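Local coordinates for protein endoglucanase (Clostridium thermocellum, PDB 2YIK) that probably hydrolyses internal beta-1,4-glucosidic bonds of cellulose, as a family 9 glycoside hydrolase acting in cellulose breakdown, at residues A227-N232 / P238-K243; R394-A399 / R422-Y427. All blocks are in the same frame, centred on the assembly; numbering follows the deposited sequence.

Interaction 1: residues A227-N232 / P238-K243; sequences AINYMN and PQYAAK
Tyr230 turns the CD1 edge of its ring toward Ala241, where the backbones come close enough to bring the CA atoms of Tyr230 and Ala241 within 4.2 Å. Tyr230 CD1 lies 3.3 Å from Ala241 O, which sits near the ring plane, and 3.7 Å from the methyl Ala241 CB. On the other flank Asn229 reaches across to Tyr240. Asn229 OD1 stands 3.2 Å from Tyr240 OH and 3.3 Å from Tyr240 CE2, with the amide and ring planes turned 82° apart. Tyr240 holds CG anti to its own backbone N (chi1 178°), which turns the phenol toward helix 216-233, where CE2 and OH come beside the amide oxygen. The stronger polar partners lie just beyond: Asn229 OD1 is hydrogen-bonded to Ser244 OG, which also bonds to Tyr240 O, while Tyr240 OH bonds to Asp163. Arg159 adds a cation-pi contact to the Tyr240 ring. The two helices form an antiparallel hairpin, the segment axes 8.0 Å apart and the chain reversing between 233 and 238. The small side chain of Ala241 is consistent with the close approach. Ser244, one turn after Tyr240, ties Asn229 to helix 238-257, while Asp163 ties the phenol to helix 151-167.

Interaction 2: residues R394-A399 / R422-Y427; sequences RYNTAA and RSQMDY
Asn396 and Gln424 point at each other from neighbouring helices and make the whole close contact, with their CA atoms still 7.6 Å apart. The tight part is where the two side chains cross at about a right angle: Asn396 OD1 lies 3.3 Å from Gln424 CB, and the ends of the amides approach to 2.8 Å between Asn396 ND2 and the atom modelled as Gln424 NE2, in an amide that is probably turned over. The amide planes are 36° apart. Gln424 gets there by a bend at chi2 (-52°), which brings its amide alongside that of Asn396. Asn396 is fixed independently of this neighbour, since OD1 accepts from Gln400 NE2 one turn along its helix and ND2 donates to Val385 O. Away from this pair the packing is looser: Thr397 and Met425 flank it, their side chains no nearer than 4.5 Å to the opposite segment, and Met425 rests instead on Phe505 and Leu512 of helix 499-516. A pair of buried amides thus lies between helices 392-408 and 416-428, consecutive helices of the all-helical (alpha/alpha)6 barrel of family 9 glycoside hydrolases.

In the fold
Interaction 1 comes first along the chain, joining helices 216-233 and 238-257 across a short turn; interaction 2 follows much later and joins helices 392-408 and 416-428. Their centres are 30 Å apart and their nearest atoms about 14 Å, so the two do not touch, and they share no helix. Both lie within the single family 9 catalytic region, and each pairs helices that follow one another in sequence, which is how the barrel is assembled. Interaction 1 sits partly buried, backed by helices 124-140, 151-167 and 279-293, whereas interaction 2 is buried and has helix 499-516 beside it. Both lie away from the metal sites and from His451, the predicted active-site residue.

Interaction 1: residues A227-N232 / P238-K243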
loop_
_atom_site.group_PDB
_atom_site.type_symbol
_atom_site.label_atom_id
_atom_site.label_comp_id
_atom_site.label_asym_id
_atom_site.label_seq_id
_atom_site.Cartn_x
_atom_site.Cartn_y
_atom_site.Cartn_z
ATOM N N ALA A 227 8.411 -8.103 5.370
ATOM C CA ALA A 227 8.114 -9.001 6.480
ATOM C C ALA A 227 6.756 -9.651 6.207
ATOM O O ALA A 227 6.555 -10.831 6.480
ATOM C CB ALA A 227 8.083 -8.237 7.796
ATOM N N ILE A 228 5.828 -8.873 5.664
ATOM C CA ILE A 228 4.504 -9.381 5.318
ATOM C C ILE A 228 4.645 -10.401 4.181
ATOM O O ILE A 228 3.931 -11.405 4.151
ATOM C CB ILE A 228 3.569 -8.224 4.878
ATOM C CG1 ILE A 228 3.261 -7.339 6.092
ATOM C CG2 ILE A 228 2.279 -8.775 4.251
ATOM C CD1 ILE A 228 2.588 -6.043 5.758
ATOM N N ASN A 229 5.574 -10.141 3.259
ATOM C CA ASN A 229 5.809 -11.033 2.127
ATOM C C ASN A 229 6.260 -12.388 2.673
ATOM O O ASN A 229 5.851 -13.441 2.179
ATOM C CB ASN A 229 6.883 -10.457 1.197
ATOM C CG ASN A 229 6.688 -10.873 -0.253
ATOM O OD1 ASN A 229 7.657 -11.110 -0.983
ATOM N ND2 ASN A 229 5.437 -10.948 -0.683
ATOM N N TYR A 230 7.111 -12.354 3.696
ATOM C CA TYR A 230 7.572 -13.583 4.316
ATOM C C TYR A 230 6.354 -14.316 4.871
ATOM O O TYR A 230 6.167 -15.509 4.617
ATOM C CB TYR A 230 8.553 -13.291 5.455
ATOM C CG TYR A 230 8.696 -14.445 6.420
ATOM C CD1 TYR A 230 9.535 -15.525 6.142
ATOM C CD2 TYR A 230 7.939 -14.487 7.589
ATOM C CE1 TYR A 230 9.617 -16.623 7.017
ATOM C CE2 TYR A 230 8.007 -15.573 8.460
ATOM C CZ TYR A 230 8.847 -16.632 8.170
ATOM O OH TYR A 230 8.917 -17.681 9.055
ATOM N N MET A 231 5.524 -13.598 5.625
ATOM C CA MET A 231 4.331 -14.190 6.225
ATOM C C MET A 231 3.419 -14.831 5.183
ATOM O O MET A 231 2.817 -15.873 5.434
ATOM C CB MET A 231 3.528 -13.141 7.008
ATOM C CG MET A 231 4.182 -12.618 8.282
ATOM S SD MET A 231 4.647 -13.886 9.483
ATOM C CE MET A 231 3.063 -14.428 10.099
ATOM N N ASN A 232 3.327 -14.208 4.013
ATOM C CA ASN A 232 2.477 -14.704 2.935
ATOM C C ASN A 232 3.062 -15.878 2.148
ATOM O O ASN A 232 2.316 -16.672 1.577
ATOM C CB ASN A 232 2.149 -13.555 1.964
ATOM C CG ASN A 232 1.095 -12.598 2.513
ATOM O OD1 ASN A 232 1.083 -11.417 2.176
ATOM N ND2 ASN A 232 0.197 -13.111 3.345
ATOM N N PRO A 238 9.138 -21.316 0.798
ATOM C CA PRO A 238 10.070 -21.074 1.909
ATOM C C PRO A 238 11.351 -20.303 1.574
ATOM O O PRO A 238 11.776 -19.432 2.338
ATOM C CB PRO A 238 10.374 -22.482 2.420
ATOM C CG PRO A 238 9.158 -23.265 2.029
ATOM C CD PRO A 238 8.889 -22.758 0.643
ATOM N N GLN A 239 11.967 -20.625 0.443
ATOM C CA GLN A 239 13.203 -19.959 0.042
ATOM C C GLN A 239 12.971 -18.490 -0.286
ATOM O O GLN A 239 13.762 -17.630 0.096
ATOM C CB GLN A 239 13.815 -20.661 -1.167
ATOM C CG GLN A 239 15.213 -20.169 -1.519
ATOM C CD GLN A 239 15.881 -21.049 -2.560
ATOM O OE1 GLN A 239 16.033 -20.662 -3.724
ATOM N NE2 GLN A 239 16.276 -22.252 -2.148
ATOM N N TYR A 240 11.888 -18.214 -1.005
ATOM C CA TYR A 240 11.540 -16.846 -1.373
ATOM C C TYR A 240 11.149 -16.077 -0.121
ATOM O O TYR A 240 11.487 -14.903 0.034
ATOM C CB TYR A 240 10.369 -16.836 -2.356
ATOM C CG TYR A 240 9.915 -15.449 -2.758
ATOM C CD1 TYR A 240 10.767 -14.588 -3.452
ATOM C CD2 TYR A 240 8.630 -15.003 -2.465
ATOM C CE1 TYR A 240 10.346 -13.316 -3.849
ATOM C CE2 TYR A 240 8.196 -13.730 -2.857
ATOM C CZ TYR A 240 9.060 -12.895 -3.549
ATOM O OH TYR A 240 8.653 -11.645 -3.951
ATOM N N ALA A 241 10.424 -16.745 0.768
ATOM C CA ALA A 241 9.989 -16.129 2.012
ATOM C C ALA A 241 11.197 -15.765 2.860
ATOM O O ALA A 241 11.244 -14.689 3.468
ATOM C CB ALA A 241 9.080 -17.085 2.780
ATOM N N ALA A 242 12.174 -16.668 2.896
ATOM C CA ALA A 242 13.393 -16.448 3.669
ATOM C C ALA A 242 14.135 -15.244 3.126
ATOM O O ALA A 242 14.678 -14.446 3.890
ATOM C CB ALA A 242 14.298 -17.683 3.612
ATOM N N LYS A 243 14.174 -15.117 1.805
ATOM C CA LYS A 243 14.863 -13.985 1.198
ATOM C C LYS A 243 14.177 -12.673 1.586
ATOM O O LYS A 243 14.847 -11.698 1.942
ATOM C CB LYS A 243 14.903 -14.128 -0.320
ATOM C CG LYS A 243 15.584 -12.967 -1.005
ATOM C CD LYS A 243 16.053 -13.373 -2.389
ATOM C CE LYS A 243 16.201 -12.175 -3.309
ATOM N NZ LYS A 243 15.385 -12.404 -4.550
#

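Interaction 2: residues R394-A399 / R422-Y427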
loop_
_atom_site.group_PDB
_atom_site.type_symbol
_atom_site.label_atom_id
_atom_site.label_comp_id
_atom_site.label_asym_id
_atom_site.label_seq_id
_atom_site.Cartn_x
_atom_site.Cartn_y
_atom_site.Cartn_z
ATOM N N ARG A 394 -10.558 6.056 -0.445
ATOM C CA ARG A 394 -9.337 5.437 0.031
ATOM C C ARG A 394 -9.364 5.328 1.558
ATOM O O ARG A 394 -8.941 4.319 2.126
ATOM C CB ARG A 394 -8.145 6.262 -0.470
ATOM C CG ARG A 394 -6.830 6.041 0.239
ATOM C CD ARG A 394 -6.623 7.116 1.284
ATOM N NE ARG A 394 -6.796 8.451 0.722
ATOM C CZ ARG A 394 -5.815 9.328 0.531
ATOM N NH1 ARG A 394 -4.563 9.025 0.849
ATOM N NH2 ARG A 394 -6.095 10.529 0.048
ATOM N N TYR A 395 -9.885 6.359 2.219
ATOM C CA TYR A 395 -9.988 6.358 3.679
ATOM C C TYR A 395 -11.112 5.440 4.139
ATOM O O TYR A 395 -10.959 4.672 5.089
ATOM C CB TYR A 395 -10.276 7.766 4.200
ATOM C CG TYR A 395 -9.166 8.754 3.968
ATOM C CD1 TYR A 395 -7.869 8.470 4.375
ATOM C CD2 TYR A 395 -9.425 10.006 3.407
ATOM C CE1 TYR A 395 -6.849 9.408 4.239
ATOM C CE2 TYR A 395 -8.409 10.956 3.267
ATOM C CZ TYR A 395 -7.126 10.645 3.691
ATOM O OH TYR A 395 -6.114 11.571 3.590
ATOM N N ASN A 396 -12.249 5.541 3.455
ATOM C CA ASN A 396 -13.410 4.738 3.792
ATOM C C ASN A 396 -13.121 3.240 3.708
ATOM O O ASN A 396 -13.438 2.497 4.632
ATOM C CB ASN A 396 -14.582 5.096 2.871
ATOM C CG ASN A 396 -15.871 4.386 3.264
ATOM O OD1 ASN A 396 -16.046 3.200 3.002
ATOM N ND2 ASN A 396 -16.771 5.113 3.906
ATOM N N THR A 397 -12.523 2.796 2.606
ATOM C CA THR A 397 -12.220 1.377 2.456
ATOM C C THR A 397 -11.161 0.897 3.457
ATOM O O THR A 397 -11.141 -0.280 3.815
ATOM C CB THR A 397 -11.800 1.029 0.999
ATOM O OG1 THR A 397 -10.719 1.868 0.574
ATOM C CG2 THR A 397 -12.991 1.208 0.065
ATOM N N ALA A 398 -10.304 1.810 3.918
ATOM C CA ALA A 398 -9.290 1.463 4.913
ATOM C C ALA A 398 -10.015 1.175 6.225
ATOM O O ALA A 398 -9.651 0.257 6.961
ATOM C CB ALA A 398 -8.312 2.604 5.099
ATOM N N ALA A 399 -11.042 1.967 6.518
ATOM C CA ALA A 399 -11.830 1.760 7.729
ATOM C C ALA A 399 -12.577 0.437 7.589
ATOM O O ALA A 399 -12.718 -0.311 8.555
ATOM C CB ALA A 399 -12.823 2.907 7.925
ATOM N N ARG A 422 -20.068 -3.182 5.118
ATOM C CA ARG A 422 -20.869 -3.606 3.981
ATOM C C ARG A 422 -21.729 -2.469 3.433
ATOM O O ARG A 422 -21.840 -2.296 2.220
ATOM C CB ARG A 422 -21.776 -4.773 4.367
ATOM C CG ARG A 422 -22.408 -5.428 3.159
ATOM C CD ARG A 422 -23.396 -6.516 3.530
ATOM N NE ARG A 422 -23.796 -7.273 2.346
ATOM C CZ ARG A 422 -24.588 -8.340 2.367
ATOM N NH1 ARG A 422 -25.077 -8.781 3.517
ATOM N NH2 ARG A 422 -24.875 -8.979 1.238
ATOM N N SER A 423 -22.347 -1.702 4.326
ATOM C CA SER A 423 -23.183 -0.591 3.893
ATOM C C SER A 423 -22.320 0.408 3.120
ATOM O O SER A 423 -22.761 0.985 2.132
ATOM C CB SER A 423 -23.851 0.095 5.094
ATOM O OG SER A 423 -22.953 0.931 5.803
ATOM N N GLN A 424 -21.080 0.594 3.557
ATOM C CA GLN A 424 -20.189 1.529 2.885
ATOM C C GLN A 424 -19.722 1.008 1.523
ATOM O O GLN A 424 -19.663 1.773 0.559
ATOM C CB GLN A 424 -18.992 1.860 3.784
ATOM C CG GLN A 424 -19.360 2.601 5.076
ATOM C CD GLN A 424 -20.204 3.847 4.829
ATOM O OE1 GLN A 424 -21.406 3.871 5.117
ATOM N NE2 GLN A 424 -19.579 4.884 4.290
ATOM N N MET A 425 -19.396 -0.280 1.430
ATOM C CA MET A 425 -18.970 -0.832 0.142
ATOM C C MET A 425 -20.139 -0.780 -0.839
ATOM O O MET A 425 -19.956 -0.459 -2.018
ATOM C CB MET A 425 -18.494 -2.281 0.274
ATOM C CG MET A 425 -17.904 -2.833 -1.024
ATOM S SD MET A 425 -16.457 -1.872 -1.574
ATOM C CE MET A 425 -15.129 -2.709 -0.579
ATOM N N ASP A 426 -21.339 -1.095 -0.355
ATOM C CA ASP A 426 -22.513 -1.047 -1.226
ATOM C C ASP A 426 -22.739 0.390 -1.718
ATOM O O ASP A 426 -23.152 0.588 -2.863
ATOM C CB ASP A 426 -23.760 -1.585 -0.509
ATOM C CG ASP A 426 -23.711 -3.093 -0.298
ATOM O OD1 ASP A 426 -22.768 -3.748 -0.797
ATOM O OD2 ASP A 426 -24.624 -3.632 0.365
ATOM N N TYR A 427 -22.467 1.389 -0.874
ATOM C CA TYR A 427 -22.622 2.779 -1.317
ATOM C C TYR A 427 -21.634 3.008 -2.457
ATOM O O TYR A 427 -21.994 3.540 -3.513
ATOM C CB TYR A 427 -22.317 3.786 -0.190
ATOM C CG TYR A 427 -22.291 5.249 -0.644
ATOM C CD1 TYR A 427 -21.223 5.746 -1.388
ATOM C CD2 TYR A 427 -23.349 6.126 -0.357
ATOM C CE1 TYR A 427 -21.201 7.069 -1.845
ATOM C CE2 TYR A 427 -23.334 7.460 -0.809
ATOM C CZ TYR A 427 -22.256 7.921 -1.557
ATOM O OH TYR A 427 -22.220 9.215 -2.045
#